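Local coordinates for protection of telomeres protein 1 (PDB 7CUI) that binds single-stranded telomeric DNA, protects the 3'-end overhang, and regulates telomerase and telomere length, at residues 55-60 against 82-87; 93-98 against 189-194. All blocks are in the same frame, centred on the assembly; numbering follows the deposited sequence.

Interaction 1: 55-60 against 82-87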
loop_
_atom_site.group_PDB
_atom_site.type_symbol
_atom_site.label_atom_id
_atom_site.label_comp_id
_atom_site.label_asym_id
_atom_site.label_seq_id
_atom_site.Cartn_x
_atom_site.Cartn_y
_atom_site.Cartn_z
ATOM N N VAL A 55 -3.997 10.459 -5.062
ATOM C CA VAL A 55 -4.773 9.309 -4.631
ATOM C C VAL A 55 -5.335 9.508 -3.222
ATOM O O VAL A 55 -4.909 10.393 -2.478
ATOM C CB VAL A 55 -3.921 8.031 -4.782
ATOM C CG1 VAL A 55 -3.360 7.503 -3.468
ATOM C CG2 VAL A 55 -4.644 6.955 -5.570
ATOM N N GLN A 56 -6.312 8.659 -2.884
ATOM C CA GLN A 56 -7.008 8.622 -1.609
ATOM C C GLN A 56 -7.070 7.159 -1.182
ATOM O O GLN A 56 -7.293 6.288 -2.019
ATOM C CB GLN A 56 -8.445 9.072 -1.854
ATOM C CG GLN A 56 -8.980 10.086 -0.861
ATOM C CD GLN A 56 -10.407 10.469 -1.178
ATOM O OE1 GLN A 56 -10.983 10.050 -2.184
ATOM N NE2 GLN A 56 -10.992 11.272 -0.303
ATOM N N VAL A 57 -6.873 6.878 0.115
ATOM C CA VAL A 57 -6.977 5.504 0.583
ATOM C C VAL A 57 -8.441 5.191 0.868
ATOM O O VAL A 57 -9.127 5.958 1.546
ATOM C CB VAL A 57 -6.103 5.202 1.815
ATOM C CG1 VAL A 57 -6.219 3.737 2.220
ATOM C CG2 VAL A 57 -4.645 5.571 1.596
ATOM N N VAL A 58 -8.883 4.027 0.383
ATOM C CA VAL A 58 -10.290 3.672 0.379
ATOM C C VAL A 58 -10.509 2.362 1.138
ATOM O O VAL A 58 -11.620 2.084 1.587
ATOM C CB VAL A 58 -10.812 3.656 -1.073
ATOM C CG1 VAL A 58 -11.841 2.551 -1.348
ATOM C CG2 VAL A 58 -11.343 5.030 -1.470
ATOM N N ASP A 59 -9.436 1.574 1.296
ATOM C CA ASP A 59 -9.470 0.299 1.997
ATOM C C ASP A 59 -8.027 -0.145 2.248
ATOM O O ASP A 59 -7.101 0.449 1.696
ATOM C CB ASP A 59 -10.273 -0.745 1.210
ATOM C CG ASP A 59 -10.791 -1.905 2.045
ATOM O OD1 ASP A 59 -10.348 -2.047 3.194
ATOM O OD2 ASP A 59 -11.642 -2.657 1.540
ATOM N N PHE A 60 -7.840 -1.183 3.078
ATOM C CA PHE A 60 -6.516 -1.750 3.308
ATOM C C PHE A 60 -6.603 -3.205 3.771
ATOM O O PHE A 60 -7.653 -3.665 4.224
ATOM C CB PHE A 60 -5.714 -0.897 4.296
ATOM C CG PHE A 60 -6.304 -0.803 5.682
ATOM C CD1 PHE A 60 -6.187 -1.859 6.579
ATOM C CD2 PHE A 60 -6.968 0.343 6.093
ATOM C CE1 PHE A 60 -6.724 -1.771 7.854
ATOM C CE2 PHE A 60 -7.503 0.436 7.369
ATOM C CZ PHE A 60 -7.384 -0.623 8.246
ATOM N N PHE A 82 1.711 -4.959 3.855
ATOM C CA PHE A 82 0.306 -4.588 3.844
ATOM C C PHE A 82 -0.018 -3.932 2.505
ATOM O O PHE A 82 0.885 -3.582 1.746
ATOM C CB PHE A 82 -0.035 -3.686 5.037
ATOM C CG PHE A 82 0.812 -2.445 5.172
ATOM C CD1 PHE A 82 1.977 -2.462 5.926
ATOM C CD2 PHE A 82 0.442 -1.252 4.559
ATOM C CE1 PHE A 82 2.753 -1.317 6.056
ATOM C CE2 PHE A 82 1.220 -0.109 4.694
ATOM C CZ PHE A 82 2.374 -0.141 5.447
ATOM N N ALA A 83 -1.315 -3.781 2.225
ATOM C CA ALA A 83 -1.754 -3.192 0.972
ATOM C C ALA A 83 -2.792 -2.106 1.240
ATOM O O ALA A 83 -3.674 -2.272 2.081
ATOM C CB ALA A 83 -2.299 -4.264 0.062
ATOM N N LEU A 84 -2.670 -0.996 0.506
ATOM C CA LEU A 84 -3.663 0.064 0.542
ATOM C C LEU A 84 -4.449 0.017 -0.763
ATOM O O LEU A 84 -3.849 0.054 -1.836
ATOM C CB LEU A 84 -2.942 1.409 0.654
ATOM C CG LEU A 84 -1.974 1.575 1.821
ATOM C CD1 LEU A 84 -1.403 2.986 1.831
ATOM C CD2 LEU A 84 -2.672 1.281 3.139
ATOM N N LEU A 85 -5.782 -0.070 -0.664
ATOM C CA LEU A 85 -6.620 0.106 -1.838
ATOM C C LEU A 85 -6.809 1.602 -2.074
ATOM O O LEU A 85 -7.443 2.281 -1.270
ATOM C CB LEU A 85 -7.967 -0.594 -1.629
ATOM C CG LEU A 85 -8.856 -0.679 -2.871
ATOM C CD1 LEU A 85 -8.198 -1.514 -3.960
ATOM C CD2 LEU A 85 -10.224 -1.242 -2.525
ATOM N N VAL A 86 -6.252 2.110 -3.175
ATOM C CA VAL A 86 -6.262 3.546 -3.411
ATOM C C VAL A 86 -7.236 3.885 -4.540
ATOM O O VAL A 86 -7.542 3.039 -5.377
ATOM C CB VAL A 86 -4.845 4.100 -3.667
ATOM C CG1 VAL A 86 -3.929 3.898 -2.469
ATOM C CG2 VAL A 86 -4.219 3.535 -4.933
ATOM N N ARG A 87 -7.726 5.134 -4.545
ATOM C CA ARG A 87 -8.672 5.615 -5.541
ATOM C C ARG A 87 -8.230 6.978 -6.068
ATOM O O ARG A 87 -7.764 7.831 -5.313
ATOM C CB ARG A 87 -10.101 5.619 -4.984
ATOM C CG ARG A 87 -11.081 6.520 -5.721
ATOM C CD ARG A 87 -12.494 5.965 -5.781
ATOM N NE ARG A 87 -13.053 5.614 -4.478
ATOM C CZ ARG A 87 -14.102 4.810 -4.276
ATOM N NH1 ARG A 87 -14.749 4.261 -5.296
ATOM N NH2 ARG A 87 -14.497 4.563 -3.037
#

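Interaction 2: 93-98 against 189-194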
loop_
_atom_site.group_PDB
_atom_site.type_symbol
_atom_site.label_atom_id
_atom_site.label_comp_id
_atom_site.label_asym_id
_atom_site.label_seq_id
_atom_site.Cartn_x
_atom_site.Cartn_y
_atom_site.Cartn_z
ATOM N N THR A 93 -10.093 1.872 -8.579
ATOM C CA THR A 93 -9.223 1.529 -7.465
ATOM C C THR A 93 -8.027 0.705 -7.935
ATOM O O THR A 93 -8.057 0.096 -9.001
ATOM C CB THR A 93 -9.992 0.837 -6.330
ATOM O OG1 THR A 93 -10.512 -0.412 -6.781
ATOM C CG2 THR A 93 -11.113 1.681 -5.768
ATOM N N LEU A 94 -6.973 0.704 -7.112
ATOM C CA LEU A 94 -5.770 -0.072 -7.349
ATOM C C LEU A 94 -5.233 -0.546 -5.998
ATOM O O LEU A 94 -5.168 0.245 -5.056
ATOM C CB LEU A 94 -4.759 0.819 -8.082
ATOM C CG LEU A 94 -3.550 0.108 -8.689
ATOM C CD1 LEU A 94 -3.938 -0.640 -9.956
ATOM C CD2 LEU A 94 -2.435 1.100 -8.981
ATOM N N PRO A 95 -4.888 -1.850 -5.843
ATOM C CA PRO A 95 -4.214 -2.336 -4.640
ATOM C C PRO A 95 -2.711 -2.098 -4.751
ATOM O O PRO A 95 -2.052 -2.626 -5.643
ATOM C CB PRO A 95 -4.563 -3.831 -4.626
ATOM C CG PRO A 95 -4.716 -4.198 -6.091
ATOM C CD PRO A 95 -5.162 -2.935 -6.802
ATOM N N VAL A 96 -2.196 -1.274 -3.839
ATOM C CA VAL A 96 -0.799 -0.878 -3.806
ATOM C C VAL A 96 -0.158 -1.528 -2.578
ATOM O O VAL A 96 -0.572 -1.290 -1.441
ATOM C CB VAL A 96 -0.672 0.660 -3.775
ATOM C CG1 VAL A 96 0.772 1.117 -3.630
ATOM C CG2 VAL A 96 -1.335 1.320 -4.978
ATOM N N ILE A 97 0.851 -2.368 -2.824
ATOM C CA ILE A 97 1.508 -3.122 -1.769
ATOM C C ILE A 97 2.667 -2.303 -1.209
ATOM O O ILE A 97 3.505 -1.807 -1.962
ATOM C CB ILE A 97 1.992 -4.488 -2.295
ATOM C CG1 ILE A 97 0.828 -5.386 -2.718
ATOM C CG2 ILE A 97 2.885 -5.178 -1.274
ATOM C CD1 ILE A 97 1.240 -6.545 -3.604
ATOM N N PHE A 98 2.705 -2.184 0.124
ATOM C CA PHE A 98 3.870 -1.679 0.829
ATOM C C PHE A 98 4.562 -2.837 1.544
ATOM O O PHE A 98 3.990 -3.464 2.435
ATOM C CB PHE A 98 3.496 -0.530 1.769
ATOM C CG PHE A 98 3.147 0.740 1.038
ATOM C CD1 PHE A 98 1.851 0.966 0.595
ATOM C CD2 PHE A 98 4.120 1.691 0.750
ATOM C CE1 PHE A 98 1.534 2.122 -0.103
ATOM C CE2 PHE A 98 3.800 2.850 0.053
ATOM C CZ PHE A 98 2.506 3.063 -0.369
ATOM N N LYS A 189 -0.385 -9.001 -12.678
ATOM C CA LYS A 189 0.401 -7.829 -12.327
ATOM C C LYS A 189 0.139 -7.448 -10.872
ATOM O O LYS A 189 -0.966 -7.625 -10.363
ATOM C CB LYS A 189 0.109 -6.670 -13.285
ATOM C CG LYS A 189 0.689 -6.826 -14.685
ATOM C CD LYS A 189 0.435 -5.627 -15.573
ATOM C CE LYS A 189 1.355 -5.542 -16.774
ATOM N NZ LYS A 189 2.719 -5.092 -16.406
ATOM N N ARG A 190 1.189 -6.938 -10.216
ATOM C CA ARG A 190 1.120 -6.371 -8.879
ATOM C C ARG A 190 1.685 -4.953 -8.920
ATOM O O ARG A 190 2.509 -4.636 -9.777
ATOM C CB ARG A 190 1.935 -7.225 -7.899
ATOM C CG ARG A 190 1.131 -8.201 -7.050
ATOM C CD ARG A 190 0.066 -8.966 -7.808
ATOM N NE ARG A 190 -0.516 -10.074 -7.069
ATOM C CZ ARG A 190 -1.377 -10.943 -7.585
ATOM N NH1 ARG A 190 -1.758 -10.832 -8.848
ATOM N NH2 ARG A 190 -1.850 -11.926 -6.838
ATOM N N TRP A 191 1.237 -4.109 -7.985
ATOM C CA TRP A 191 1.767 -2.762 -7.832
ATOM C C TRP A 191 2.357 -2.588 -6.438
ATOM O O TRP A 191 1.784 -3.048 -5.453
ATOM C CB TRP A 191 0.686 -1.711 -8.091
ATOM C CG TRP A 191 0.185 -1.726 -9.499
ATOM C CD1 TRP A 191 0.617 -0.953 -10.537
ATOM C CD2 TRP A 191 -0.838 -2.586 -10.028
ATOM N NE1 TRP A 191 -0.073 -1.269 -11.676
ATOM C CE2 TRP A 191 -0.974 -2.264 -11.395
ATOM C CE3 TRP A 191 -1.650 -3.588 -9.483
ATOM C CZ2 TRP A 191 -1.894 -2.912 -12.220
ATOM C CZ3 TRP A 191 -2.557 -4.229 -10.299
ATOM C CH2 TRP A 191 -2.677 -3.892 -11.650
ATOM N N ARG A 192 3.485 -1.876 -6.374
ATOM C CA ARG A 192 4.205 -1.675 -5.130
ATOM C C ARG A 192 4.493 -0.190 -4.929
ATOM O O ARG A 192 5.112 0.443 -5.780
ATOM C CB ARG A 192 5.498 -2.493 -5.158
ATOM C CG ARG A 192 5.402 -3.818 -4.419
ATOM C CD ARG A 192 6.356 -3.799 -3.247
ATOM N NE ARG A 192 7.492 -4.679 -3.472
ATOM C CZ ARG A 192 8.733 -4.453 -3.053
ATOM N NH1 ARG A 192 9.034 -3.341 -2.403
ATOM N NH2 ARG A 192 9.676 -5.342 -3.302
ATOM N N GLY A 193 4.047 0.350 -3.788
ATOM C CA GLY A 193 4.344 1.727 -3.431
ATOM C C GLY A 193 5.829 1.917 -3.136
ATOM O O GLY A 193 6.501 0.970 -2.725
ATOM N N PHE A 194 6.325 3.142 -3.358
ATOM C CA PHE A 194 7.691 3.501 -3.011
ATOM C C PHE A 194 7.869 5.017 -3.083
ATOM O O PHE A 194 7.010 5.724 -3.609
ATOM C CB PHE A 194 8.686 2.804 -3.945
ATOM C CG PHE A 194 8.737 3.381 -5.338
ATOM C CD1 PHE A 194 7.825 2.984 -6.305
ATOM C CD2 PHE A 194 9.694 4.328 -5.677
ATOM C CE1 PHE A 194 7.874 3.517 -7.583
ATOM C CE2 PHE A 194 9.740 4.866 -6.953
ATOM C CZ PHE A 194 8.831 4.457 -7.905
#

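Interaction 1: 55-60 against 82-87
R87 curls over V58 at one end of this antiparallel pairing, while F60 and L84 meet at the other; between them a classic beta bulge bends strand 49-73 of what the topology indicates is an OB-fold barrel in the C-terminal part of the protein. At the bulge, V58 and D59 together face L85. V58 N meets L85 O almost straight on (C=O...N 175°, 2.8 Å), and D59 N reaches the same oxygen by a weak bond. The R87 chain leaves with CG roughly anti to its backbone N (chi1 160°) and bends further along, which lays the guanidinium obliquely against V58, NE 3.5 Å from V58 CG2. On the same face of the sheet, D59 CB rests on L85 CB at 3.7 Å and on the nearby L85 CD2. Beyond this apolar contact, the D59 carboxylate forms a salt bridge with K63.

On the opposite face V57, F60 and L84 make apolar contacts across the strands. V57 CG2 lies 4.2 Å from L84 CD1, the two side chains slanting past one another, and L84 CD2 sits 3.9 Å from F60 CB. F60 turns its ring out of this contact to stack on W135 and pack against helix 138-148. At the R87 end V55 points at the other strand and crosses V86 at about a right angle, with V55 CG2 against V86 CB. Beside them Q56 and R87 form a hydrogen-bonded pair, and Q56 NE2, at the end of the extended side chain, donates to T161 O. In that pair, Q56 N donates to R87 O and R87 N returns a bond to Q56 O at 2.8 Å.

Interaction 2: 93-98 against 189-194
Main-chain bonds join the two strands in parallel around I97. I97 N donates to W191 O at 2.9 Å with a nearly straight N-H...O angle of 169°. I97 O in turn accepts G193 N at 2.9 Å, and R192 CA adds a C-H...O contact to the same oxygen. This parallel joint between strands 93-99 and 190-198 is the kind that helps close an OB-fold barrel, bringing together elements separated by the helices and the strand 163-171.

Two CH-pi contacts follow. L94 CD1 stands 3.5 Å from the centroid of the six-membered ring of W191, only 5° off the ring normal, while CD2 covers the five-membered part; the two side chains are set at about a right angle. L94 chi1 is -167°, which swings CG away from its own amide and sets both methyls over the indole. Replacing W191 by an alanine would probably open a gap beneath L94 and remove the surface on which I37 and L38 of helix 34-38 also pack. Farther along, G193 CA lies over the F98 ring, 4.1 Å from its centroid.

Aliphatic contacts involve I97: its CD1 slants against R190 CG at 3.8 Å, and I97 CB approaches R192 CG at 4.1 Å. R192 forms a salt bridge with D102, and R190 with an acidic side chain of another protein's chain.

Overall arrangement
The two contacts sit side by side in one curled sheet, their centres about 9 Å apart. Strands 77-87 and 93-99, consecutive in the chain, join them: F98 N and F82 O are 2.8 Å apart and L94 O and V86 N 2.9 Å, both probable hydrogen bonds. L84 CD1 also touches F98 CE1 at 3.6 Å, so the apolar face of interaction 1 runs on into the F98 region of interaction 2. Strand 163-171 pairs with both 49-73 and 190-198, completing the circuit of the barrel. Both contacts also lie within reach of a chain of another protein, which packs on L85 and A83 in interaction 1 and on P95 and I97 in interaction 2.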